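Putative adhesin (Bacteroides thetaiotaomicron, PDB 4QDG) probably serves as an outer-membrane lipoprotein of the FimB/Mfa2 family that takes part in pilus assembly and cell adhesion, and binds magnesium ions. Local coordinates at residues Asn149-Arg154 with Leu221-Leu226; Arg119-His124 with Thr194-Ala199; Glu173-Asn178 with Ser233-Val238. All blocks are in the same frame, centred on the assembly; numbering follows the deposited sequence.

Contact 1: Asn149-Arg154 with Leu221-Leu226. With MG (magnesium ion), chain D.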
loop_
_atom_site.group_PDB
_atom_site.type_symbol
_atom_site.label_atom_id
_atom_site.label_comp_id
_atom_site.label_asym_id
_atom_site.label_seq_id
_atom_site.Cartn_x
_atom_site.Cartn_y
_atom_site.Cartn_z
ATOM N N ASN A 149 3.202 -0.295 1.508
ATOM C CA ASN A 149 3.108 -0.665 0.083
ATOM C C ASN A 149 1.679 -0.880 -0.397
ATOM O O ASN A 149 1.468 -0.933 -1.607
ATOM C CB ASN A 149 3.891 -1.969 -0.201
ATOM C CG ASN A 149 5.389 -1.828 -0.119
ATOM O OD1 ASN A 149 5.949 -0.768 -0.350
ATOM N ND2 ASN A 149 6.076 -2.926 0.116
ATOM N N THR A 150 0.712 -1.068 0.529
ATOM C CA THR A 150 -0.662 -1.354 0.125
ATOM C C THR A 150 -1.508 -0.068 0.143
ATOM O O THR A 150 -1.157 0.918 0.820
ATOM C CB THR A 150 -1.256 -2.475 1.008
ATOM O OG1 THR A 150 -1.042 -2.145 2.382
ATOM C CG2 THR A 150 -0.670 -3.861 0.695
ATOM N N ASN A 151 -2.621 -0.095 -0.604
ATOM C CA ASN A 151 -3.542 1.012 -0.777
ATOM C C ASN A 151 -4.977 0.559 -0.754
ATOM O O ASN A 151 -5.291 -0.563 -1.139
ATOM C CB ASN A 151 -3.270 1.704 -2.130
ATOM C CG ASN A 151 -1.951 2.401 -2.192
ATOM O OD1 ASN A 151 -1.775 3.517 -1.683
ATOM N ND2 ASN A 151 -0.979 1.722 -2.741
ATOM N N ASN A 152 -5.845 1.448 -0.331
ATOM C CA ASN A 152 -7.288 1.240 -0.352
ATOM C C ASN A 152 -7.874 2.374 -1.160
ATOM O O ASN A 152 -7.556 3.529 -0.899
ATOM C CB ASN A 152 -7.920 1.154 1.062
ATOM C CG ASN A 152 -9.366 0.698 0.992
ATOM O OD1 ASN A 152 -9.641 -0.469 0.751
ATOM N ND2 ASN A 152 -10.321 1.630 1.053
ATOM N N ILE A 153 -8.643 2.035 -2.197
ATOM C CA ILE A 153 -9.277 3.012 -3.082
ATOM C C ILE A 153 -10.799 2.798 -3.006
ATOM O O ILE A 153 -11.277 1.715 -3.309
ATOM C CB ILE A 153 -8.720 2.915 -4.541
ATOM C CG1 ILE A 153 -7.222 3.222 -4.560
ATOM C CG2 ILE A 153 -9.451 3.891 -5.488
ATOM C CD1 ILE A 153 -6.356 2.286 -5.289
ATOM N N ARG A 154 -11.513 3.824 -2.540
ATOM C CA ARG A 154 -12.964 3.825 -2.461
ATOM C C ARG A 154 -13.481 4.643 -3.649
ATOM O O ARG A 154 -13.221 5.832 -3.745
ATOM C CB ARG A 154 -13.477 4.356 -1.102
ATOM C CG ARG A 154 -15.020 4.433 -0.957
ATOM C CD ARG A 154 -15.375 4.970 0.426
ATOM N NE ARG A 154 -16.809 5.178 0.668
ATOM C CZ ARG A 154 -17.631 4.302 1.250
ATOM N NH1 ARG A 154 -17.196 3.092 1.591
ATOM N NH2 ARG A 154 -18.900 4.623 1.477
ATOM N N LEU A 221 -11.569 -1.044 -3.227
ATOM C CA LEU A 221 -10.582 -1.916 -3.861
ATOM C C LEU A 221 -9.255 -1.782 -3.112
ATOM O O LEU A 221 -8.860 -0.684 -2.738
ATOM C CB LEU A 221 -10.415 -1.554 -5.354
ATOM C CG LEU A 221 -11.613 -1.738 -6.249
ATOM C CD1 LEU A 221 -12.169 -0.388 -6.654
ATOM C CD2 LEU A 221 -11.226 -2.555 -7.457
ATOM N N SER A 222 -8.598 -2.898 -2.861
ATOM C CA SER A 222 -7.367 -2.995 -2.088
ATOM C C SER A 222 -6.244 -3.457 -3.034
ATOM O O SER A 222 -6.380 -4.480 -3.685
ATOM C CB SER A 222 -7.588 -3.969 -0.923
ATOM O OG SER A 222 -6.410 -4.194 -0.182
ATOM N N THR A 223 -5.187 -2.654 -3.183
ATOM C CA THR A 223 -4.143 -2.962 -4.171
ATOM C C THR A 223 -2.749 -2.929 -3.567
ATOM O O THR A 223 -2.544 -2.469 -2.439
ATOM C CB THR A 223 -4.190 -1.937 -5.354
ATOM O OG1 THR A 223 -3.629 -0.687 -4.942
ATOM C CG2 THR A 223 -5.619 -1.712 -5.946
ATOM N N SER A 224 -1.777 -3.347 -4.369
ATOM C CA SER A 224 -0.372 -3.289 -4.003
ATOM C C SER A 224 0.139 -1.843 -4.333
ATOM O O SER A 224 -0.671 -0.918 -4.481
ATOM C CB SER A 224 0.397 -4.394 -4.729
ATOM O OG SER A 224 1.774 -4.418 -4.417
ATOM N N ARG A 225 1.458 -1.649 -4.429
ATOM C CA ARG A 225 2.076 -0.328 -4.587
ATOM C C ARG A 225 1.694 0.420 -5.886
ATOM O O ARG A 225 1.719 -0.130 -7.000
ATOM C CB ARG A 225 3.602 -0.433 -4.461
ATOM C CG ARG A 225 4.274 0.877 -4.152
ATOM C CD ARG A 225 5.769 0.761 -4.083
ATOM N NE ARG A 225 6.398 2.062 -3.820
ATOM C CZ ARG A 225 7.711 2.272 -3.843
ATOM N NH1 ARG A 225 8.544 1.283 -4.149
ATOM N NH2 ARG A 225 8.199 3.478 -3.590
ATOM N N LEU A 226 1.350 1.696 -5.705
ATOM C CA LEU A 226 1.050 2.643 -6.777
ATOM C C LEU A 226 2.342 3.391 -7.125
ATOM O O LEU A 226 2.919 4.063 -6.263
ATOM C CB LEU A 226 -0.040 3.616 -6.346
ATOM C CG LEU A 226 -1.427 3.012 -6.085
ATOM C CD1 LEU A 226 -2.378 4.089 -5.487
ATOM C CD2 LEU A 226 -1.984 2.360 -7.380
HETATM MG MG MG D . 0.138 4.666 -1.029
HETATM O O HOH W 1 0.766 3.172 0.395
HETATM O O HOH W 2 1.530 3.078 -2.993
#
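Asn151 and Thr223 form a hydrogen-bonded pair of an antiparallel beta arrangement in which strand 140-159 runs against strand 213-223, in a domain whose family is grouped with the transthyretin-like folds. Their backbones are doubly joined, Asn151 N giving to Thr223 O at 3.0 Å and Thr223 N returning to Asn151 O. Two residues further along, past the non-hydrogen-bonded pair Asn152-Ser222, Ile153 and Leu221 repeat the exchange, with Ile153 N meeting Leu221 O almost head-on at 2.8 Å. On the face of that middle pair, Asn152 ND2 gives to Glu220, Asn152 OD1 accepts from Trp198 NE1, and Ser222 OG pairs with Leu123 N. On the other face the Asn151 amide divides its work. Asn151 OD1 binds a magnesium ion at 2.3 Å and accepts from Trp279 NE1, while Leu273 O, Glu276 O and a water supply further ligands. Asn151 ND2 gives to Ser224 O at 3.2 Å, lying well above that carbonyl's plane. A second water accepts from both Asn151 ND2 and Leu226 N. Pinned at both ends, the amide probably has little freedom to flip, and Leu226 CD1 packs against Asn151 CG at 3.7 Å. Arg225 extends its chain past Asn149 and reaches Asp274 through NE. Ser224 O has a second donor: Thr223 OG1 bonds in the carbonyl plane, on a lone pair, at 3.0 Å.

Contact 2: Arg119-His124 with Thr194-Ala199. With MG (magnesium ion), chain C.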
loop_
_atom_site.group_PDB
_atom_site.type_symbol
_atom_site.label_atom_id
_atom_site.label_comp_id
_atom_site.label_asym_id
_atom_site.label_seq_id
_atom_site.Cartn_x
_atom_site.Cartn_y
_atom_site.Cartn_z
ATOM N N ARG A 119 -12.909 -13.299 0.849
ATOM C CA ARG A 119 -12.512 -13.199 2.245
ATOM C C ARG A 119 -11.043 -12.763 2.374
ATOM O O ARG A 119 -10.630 -12.373 3.465
ATOM C CB ARG A 119 -12.777 -14.548 2.945
ATOM C CG ARG A 119 -14.285 -14.808 3.056
ATOM C CD ARG A 119 -14.711 -16.250 3.152
ATOM N NE ARG A 119 -14.322 -17.113 2.027
ATOM C CZ ARG A 119 -14.978 -17.246 0.877
ATOM N NH1 ARG A 119 -16.020 -16.466 0.602
ATOM N NH2 ARG A 119 -14.559 -18.118 -0.034
ATOM N N ARG A 120 -10.267 -12.766 1.259
ATOM C CA ARG A 120 -8.848 -12.366 1.258
ATOM C C ARG A 120 -8.566 -11.133 0.351
ATOM O O ARG A 120 -7.427 -10.672 0.323
ATOM C CB ARG A 120 -7.954 -13.545 0.814
ATOM C CG ARG A 120 -8.077 -14.792 1.701
ATOM C CD ARG A 120 -6.905 -15.723 1.520
ATOM N NE ARG A 120 -5.674 -15.082 1.969
ATOM C CZ ARG A 120 -4.451 -15.483 1.655
ATOM N NH1 ARG A 120 -4.270 -16.546 0.882
ATOM N NH2 ARG A 120 -3.394 -14.820 2.109
ATOM N N LYS A 121 -9.584 -10.590 -0.352
ATOM C CA LYS A 121 -9.392 -9.457 -1.270
ATOM C C LYS A 121 -8.893 -8.196 -0.562
ATOM O O LYS A 121 -8.062 -7.477 -1.129
ATOM C CB LYS A 121 -10.646 -9.148 -2.097
ATOM C CG LYS A 121 -10.932 -10.181 -3.182
ATOM C CD LYS A 121 -12.035 -9.701 -4.102
ATOM C CE LYS A 121 -12.563 -10.792 -4.969
ATOM N NZ LYS A 121 -13.905 -10.437 -5.506
ATOM N N ASN A 122 -9.364 -7.942 0.671
ATOM C CA ASN A 122 -8.913 -6.784 1.441
ATOM C C ASN A 122 -7.519 -7.136 1.989
ATOM O O ASN A 122 -7.403 -7.937 2.923
ATOM C CB ASN A 122 -9.924 -6.430 2.549
ATOM C CG ASN A 122 -9.610 -5.159 3.274
ATOM O OD1 ASN A 122 -8.721 -4.399 2.896
ATOM N ND2 ASN A 122 -10.374 -4.866 4.301
ATOM N N LEU A 123 -6.468 -6.603 1.346
ATOM C CA LEU A 123 -5.082 -6.967 1.615
ATOM C C LEU A 123 -4.589 -6.473 2.953
ATOM O O LEU A 123 -4.868 -5.338 3.364
ATOM C CB LEU A 123 -4.115 -6.485 0.496
ATOM C CG LEU A 123 -4.501 -6.767 -0.974
ATOM C CD1 LEU A 123 -3.494 -6.144 -1.928
ATOM C CD2 LEU A 123 -4.664 -8.267 -1.262
ATOM N N HIS A 124 -3.827 -7.348 3.623
ATOM C CA HIS A 124 -3.154 -7.063 4.894
ATOM C C HIS A 124 -1.983 -6.120 4.571
ATOM O O HIS A 124 -1.250 -6.363 3.614
ATOM C CB HIS A 124 -2.688 -8.393 5.532
ATOM C CG HIS A 124 -2.069 -8.288 6.904
ATOM N ND1 HIS A 124 -2.807 -7.879 8.012
ATOM C CD2 HIS A 124 -0.831 -8.657 7.325
ATOM C CE1 HIS A 124 -1.974 -7.946 9.043
ATOM N NE2 HIS A 124 -0.780 -8.413 8.679
ATOM N N THR A 194 -5.899 -8.147 -12.264
ATOM C CA THR A 194 -7.150 -7.424 -12.132
ATOM C C THR A 194 -7.577 -7.470 -10.653
ATOM O O THR A 194 -7.729 -8.547 -10.082
ATOM C CB THR A 194 -8.214 -8.008 -13.081
ATOM O OG1 THR A 194 -7.749 -7.877 -14.417
ATOM C CG2 THR A 194 -9.566 -7.316 -12.948
ATOM N N TYR A 195 -7.749 -6.299 -10.044
ATOM C CA TYR A 195 -8.287 -6.175 -8.701
ATOM C C TYR A 195 -9.786 -5.923 -8.832
ATOM O O TYR A 195 -10.199 -5.118 -9.680
ATOM C CB TYR A 195 -7.631 -5.008 -7.919
ATOM C CG TYR A 195 -6.143 -5.133 -7.649
ATOM C CD1 TYR A 195 -5.670 -5.837 -6.542
ATOM C CD2 TYR A 195 -5.219 -4.460 -8.438
ATOM C CE1 TYR A 195 -4.306 -5.929 -6.277
ATOM C CE2 TYR A 195 -3.860 -4.497 -8.152
ATOM C CZ TYR A 195 -3.404 -5.230 -7.071
ATOM O OH TYR A 195 -2.056 -5.225 -6.817
ATOM N N THR A 196 -10.590 -6.574 -7.977
ATOM C CA THR A 196 -12.037 -6.354 -7.926
ATOM C C THR A 196 -12.387 -5.922 -6.484
ATOM O O THR A 196 -11.560 -6.092 -5.586
ATOM C CB THR A 196 -12.832 -7.559 -8.447
ATOM O OG1 THR A 196 -12.554 -8.700 -7.645
ATOM C CG2 THR A 196 -12.574 -7.846 -9.957
ATOM N N PRO A 197 -13.562 -5.317 -6.231
ATOM C CA PRO A 197 -13.848 -4.830 -4.863
ATOM C C PRO A 197 -14.002 -5.909 -3.788
ATOM O O PRO A 197 -14.561 -6.986 -4.026
ATOM C CB PRO A 197 -15.169 -4.089 -5.036
ATOM C CG PRO A 197 -15.212 -3.723 -6.507
ATOM C CD PRO A 197 -14.644 -4.929 -7.163
ATOM N N TRP A 198 -13.486 -5.600 -2.600
ATOM C CA TRP A 198 -13.588 -6.414 -1.394
ATOM C C TRP A 198 -14.900 -6.027 -0.662
ATOM O O TRP A 198 -15.401 -6.784 0.154
ATOM C CB TRP A 198 -12.339 -6.272 -0.482
ATOM C CG TRP A 198 -12.078 -4.901 0.072
ATOM C CD1 TRP A 198 -11.242 -3.960 -0.449
ATOM C CD2 TRP A 198 -12.609 -4.336 1.283
ATOM N NE1 TRP A 198 -11.178 -2.874 0.383
ATOM C CE2 TRP A 198 -12.040 -3.054 1.430
ATOM C CE3 TRP A 198 -13.464 -4.815 2.294
ATOM C CZ2 TRP A 198 -12.356 -2.207 2.505
ATOM C CZ3 TRP A 198 -13.767 -3.979 3.363
ATOM C CH2 TRP A 198 -13.235 -2.680 3.448
ATOM N N ALA A 199 -15.440 -4.846 -0.973
ATOM C CA ALA A 199 -16.698 -4.293 -0.470
ATOM C C ALA A 199 -17.332 -3.444 -1.555
ATOM O O ALA A 199 -16.626 -2.784 -2.313
ATOM C CB ALA A 199 -16.465 -3.473 0.785
HETATM MG MG MG C . 0.418 -9.163 10.347
HETATM O O HOH W 3 -15.830 -8.145 -6.059
HETATM O O HOH W 4 -15.669 -10.185 -3.329
#
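The loop between helix 113-116 and strand 127-137 meets the connection that leaves strand 193-195, and there Asn122 stacks on Trp198. The Asn122 amide lies over the indole and runs out along it, the two planes only 10° apart. Asn122 CB sits over the five-membered ring, a CH-pi contact with 3.8 Å to the Trp198 ring centroid, while Asn122 ND2 stands above the six-membered part, 3.4 Å from the Trp198 ring plane. A chi1 of 63° folds the indole back over its own backbone, where Ala199 CB touches the opposite face; NE1 gives its hydrogen to Asn152 OD1. Beside the stack, Lys121 CB packs on Trp198 CB at 3.7 Å. From there the extended lysine chain passes Pro197 O and ends with Lys121 NZ donating to Thr196 OG1 at 3.1 Å. Two waters also accept from NZ. One of them donates to Pro197 O at 2.7 Å, so the ammonium group is tied to the 194-199 segment both directly and through solvent. Deeper in, Leu123 CD1 approaches Tyr195 CE1 at 4.4 Å. The loop thus carries the amide-on-indole stack in its middle and, at its far end and well away from that stack, His124, whose NE2 binds a magnesium ion together with Asp36, Cys37 and Cys86, a metal site of mixed carboxylate, cysteine sulfur and imidazole ligands.

Contact 3: Glu173-Asn178 with Ser233-Val238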
loop_
_atom_site.group_PDB
_atom_site.type_symbol
_atom_site.label_atom_id
_atom_site.label_comp_id
_atom_site.label_asym_id
_atom_site.label_seq_id
_atom_site.Cartn_x
_atom_site.Cartn_y
_atom_site.Cartn_z
ATOM N N GLU A 173 -13.098 -2.276 -11.494
ATOM C CA GLU A 173 -11.813 -2.964 -11.641
ATOM C C GLU A 173 -10.661 -2.007 -11.605
ATOM O O GLU A 173 -10.785 -0.852 -12.028
ATOM C CB GLU A 173 -11.739 -3.708 -12.981
ATOM C CG GLU A 173 -12.549 -4.975 -13.065
ATOM C CD GLU A 173 -12.923 -5.410 -14.472
ATOM O OE1 GLU A 173 -12.602 -4.696 -15.452
ATOM O OE2 GLU A 173 -13.558 -6.481 -14.587
ATOM N N ILE A 174 -9.513 -2.523 -11.152
ATOM C CA ILE A 174 -8.231 -1.856 -11.225
ATOM C C ILE A 174 -7.305 -2.853 -11.876
ATOM O O ILE A 174 -7.154 -3.957 -11.371
ATOM C CB ILE A 174 -7.666 -1.250 -9.915
ATOM C CG1 ILE A 174 -8.520 -0.059 -9.468
ATOM C CG2 ILE A 174 -6.203 -0.809 -10.114
ATOM C CD1 ILE A 174 -8.247 0.473 -8.025
ATOM N N THR A 175 -6.786 -2.515 -13.064
ATOM C CA THR A 175 -5.778 -3.335 -13.712
ATOM C C THR A 175 -4.424 -2.667 -13.442
ATOM O O THR A 175 -4.280 -1.437 -13.537
ATOM C CB THR A 175 -6.043 -3.557 -15.198
ATOM O OG1 THR A 175 -6.277 -2.296 -15.840
ATOM C CG2 THR A 175 -7.157 -4.574 -15.457
ATOM N N ASP A 176 -3.437 -3.489 -13.089
ATOM C CA ASP A 176 -2.082 -3.023 -12.791
ATOM C C ASP A 176 -1.134 -4.174 -12.900
ATOM O O ASP A 176 -1.569 -5.312 -12.991
ATOM C CB ASP A 176 -2.017 -2.403 -11.364
ATOM C CG ASP A 176 -0.908 -1.391 -11.137
ATOM O OD1 ASP A 176 0.065 -1.361 -11.954
ATOM O OD2 ASP A 176 -1.042 -0.573 -10.202
ATOM N N ASP A 177 0.166 -3.884 -12.889
ATOM C CA ASP A 177 1.222 -4.884 -12.884
ATOM C C ASP A 177 2.119 -4.496 -11.708
ATOM O O ASP A 177 3.170 -3.886 -11.888
ATOM C CB ASP A 177 1.946 -4.944 -14.257
ATOM C CG ASP A 177 2.946 -6.083 -14.399
ATOM O OD1 ASP A 177 3.436 -6.590 -13.351
ATOM O OD2 ASP A 177 3.264 -6.455 -15.557
ATOM N N ASN A 178 1.659 -4.789 -10.484
ATOM C CA ASN A 178 2.365 -4.330 -9.285
ATOM C C ASN A 178 2.397 -5.346 -8.130
ATOM O O ASN A 178 2.476 -4.921 -6.991
ATOM C CB ASN A 178 1.673 -3.022 -8.789
ATOM C CG ASN A 178 0.234 -3.179 -8.362
ATOM O OD1 ASN A 178 -0.433 -4.136 -8.732
ATOM N ND2 ASN A 178 -0.290 -2.225 -7.563
ATOM N N SER A 233 0.839 1.656 -16.884
ATOM C CA SER A 233 -0.089 2.746 -16.610
ATOM C C SER A 233 -1.357 2.116 -15.978
ATOM O O SER A 233 -2.240 1.649 -16.696
ATOM C CB SER A 233 -0.391 3.520 -17.896
ATOM O OG SER A 233 -1.188 4.659 -17.626
ATOM N N PRO A 234 -1.418 2.022 -14.627
ATOM C CA PRO A 234 -2.598 1.399 -13.979
ATOM C C PRO A 234 -3.917 2.083 -14.370
ATOM O O PRO A 234 -3.984 3.331 -14.499
ATOM C CB PRO A 234 -2.321 1.560 -12.479
ATOM C CG PRO A 234 -0.867 1.849 -12.381
ATOM C CD PRO A 234 -0.440 2.505 -13.631
ATOM N N LYS A 235 -4.952 1.245 -14.555
ATOM C CA LYS A 235 -6.257 1.719 -14.973
ATOM C C LYS A 235 -7.367 1.439 -13.957
ATOM O O LYS A 235 -7.400 0.370 -13.340
ATOM C CB LYS A 235 -6.636 1.079 -16.321
ATOM C CG LYS A 235 -5.762 1.506 -17.501
ATOM C CD LYS A 235 -6.177 2.853 -18.102
ATOM C CE LYS A 235 -5.300 3.256 -19.261
ATOM N NZ LYS A 235 -3.965 3.734 -18.811
ATOM N N LEU A 236 -8.300 2.410 -13.808
ATOM C CA LEU A 236 -9.515 2.257 -13.017
ATOM C C LEU A 236 -10.624 2.135 -14.046
ATOM O O LEU A 236 -10.720 2.977 -14.949
ATOM C CB LEU A 236 -9.803 3.348 -11.986
ATOM C CG LEU A 236 -11.227 3.328 -11.394
ATOM C CD1 LEU A 236 -11.420 2.150 -10.420
ATOM C CD2 LEU A 236 -11.557 4.636 -10.711
ATOM N N THR A 237 -11.414 1.055 -13.970
ATOM C CA THR A 237 -12.496 0.829 -14.947
ATOM C C THR A 237 -13.820 0.612 -14.234
ATOM O O THR A 237 -13.878 -0.149 -13.262
ATOM C CB THR A 237 -12.147 -0.366 -15.886
ATOM O OG1 THR A 237 -10.902 -0.099 -16.529
ATOM C CG2 THR A 237 -13.194 -0.601 -16.954
ATOM N N VAL A 238 -14.881 1.292 -14.725
ATOM C CA VAL A 238 -16.231 1.157 -14.195
ATOM C C VAL A 238 -17.128 0.797 -15.394
ATOM O O VAL A 238 -17.210 1.547 -16.366
ATOM C CB VAL A 238 -16.745 2.366 -13.366
ATOM C CG1 VAL A 238 -18.139 2.067 -12.807
ATOM C CG2 VAL A 238 -15.789 2.690 -12.220
HETATM O O HOH W 5 -8.887 -1.852 -16.388
#
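Glu173 pairs with Thr237 through two backbone hydrogen bonds, and it is also the residue with the most surface buried by this meeting of two antiparallel strands. Glu173 N gives to Thr237 O at 2.9 Å, and Thr237 N gives to Glu173 O at 2.8 Å along a nearly straight line of 172°. The same carbonyl oxygen also receives a CA-H...O contact from Leu236, whose CD1 lies 3.5 Å from Glu173 O. The glutamate chain runs extended beyond CG, and its carboxylate forms a salt bridge with Arg239, further along the partner strand.

Pro234 is next in buried surface. Its ring lies along the Asp176 side chain, with Pro234 CG 3.3 Å from Asp176 OD2. The other carboxylate oxygen is held locally, Asp176 OD1 accepting from Asp177 N at 2.7 Å on its anti side, and from outside by Arg229 in a salt bridge. Those two bonds probably limit its rotation, and the proline packs against the carboxylate without a polar bond to it.

Between these two, Lys235 and Thr175 form another hydrogen-bonded pair. Thr175 OG1 comes within 3.4 Å of Lys235 CB. A water joins this hydroxyl to Thr237 OG1, donating to the latter, which also bonds to Asn249.

On the other face Ile174 CG1 and Leu236 CD1 pack together, turned toward Ile153 and Val155 of strand 140-159. Strand 170-176 and strand 235-240 are the two central members of a four-stranded antiparallel sheet, bordered by strands 193-195 and 246-251.

How the contacts relate
The three contacts lie close together in one region of the chain: centres are about 9 Å apart for contacts 1 and 2, about 11 Å for contacts 1 and 3, and about 14 Å for contacts 2 and 3. In sequence the segments interleave, 119-124, 149-154, 173-178, 194-199, 221-226 and 233-238, so every pair of contacts crosses. Strand 193-195 borders strand 170-176, tying contact 2 to contact 3, while Ile153 and Ile174 pack contact 1 on contact 3. Polar links also join them, among them Ser224 OG to Asn178 O. Contact 1 holds one magnesium ligand, Asn151, and the loop of contact 2 carries a ligand of the other ion, His124.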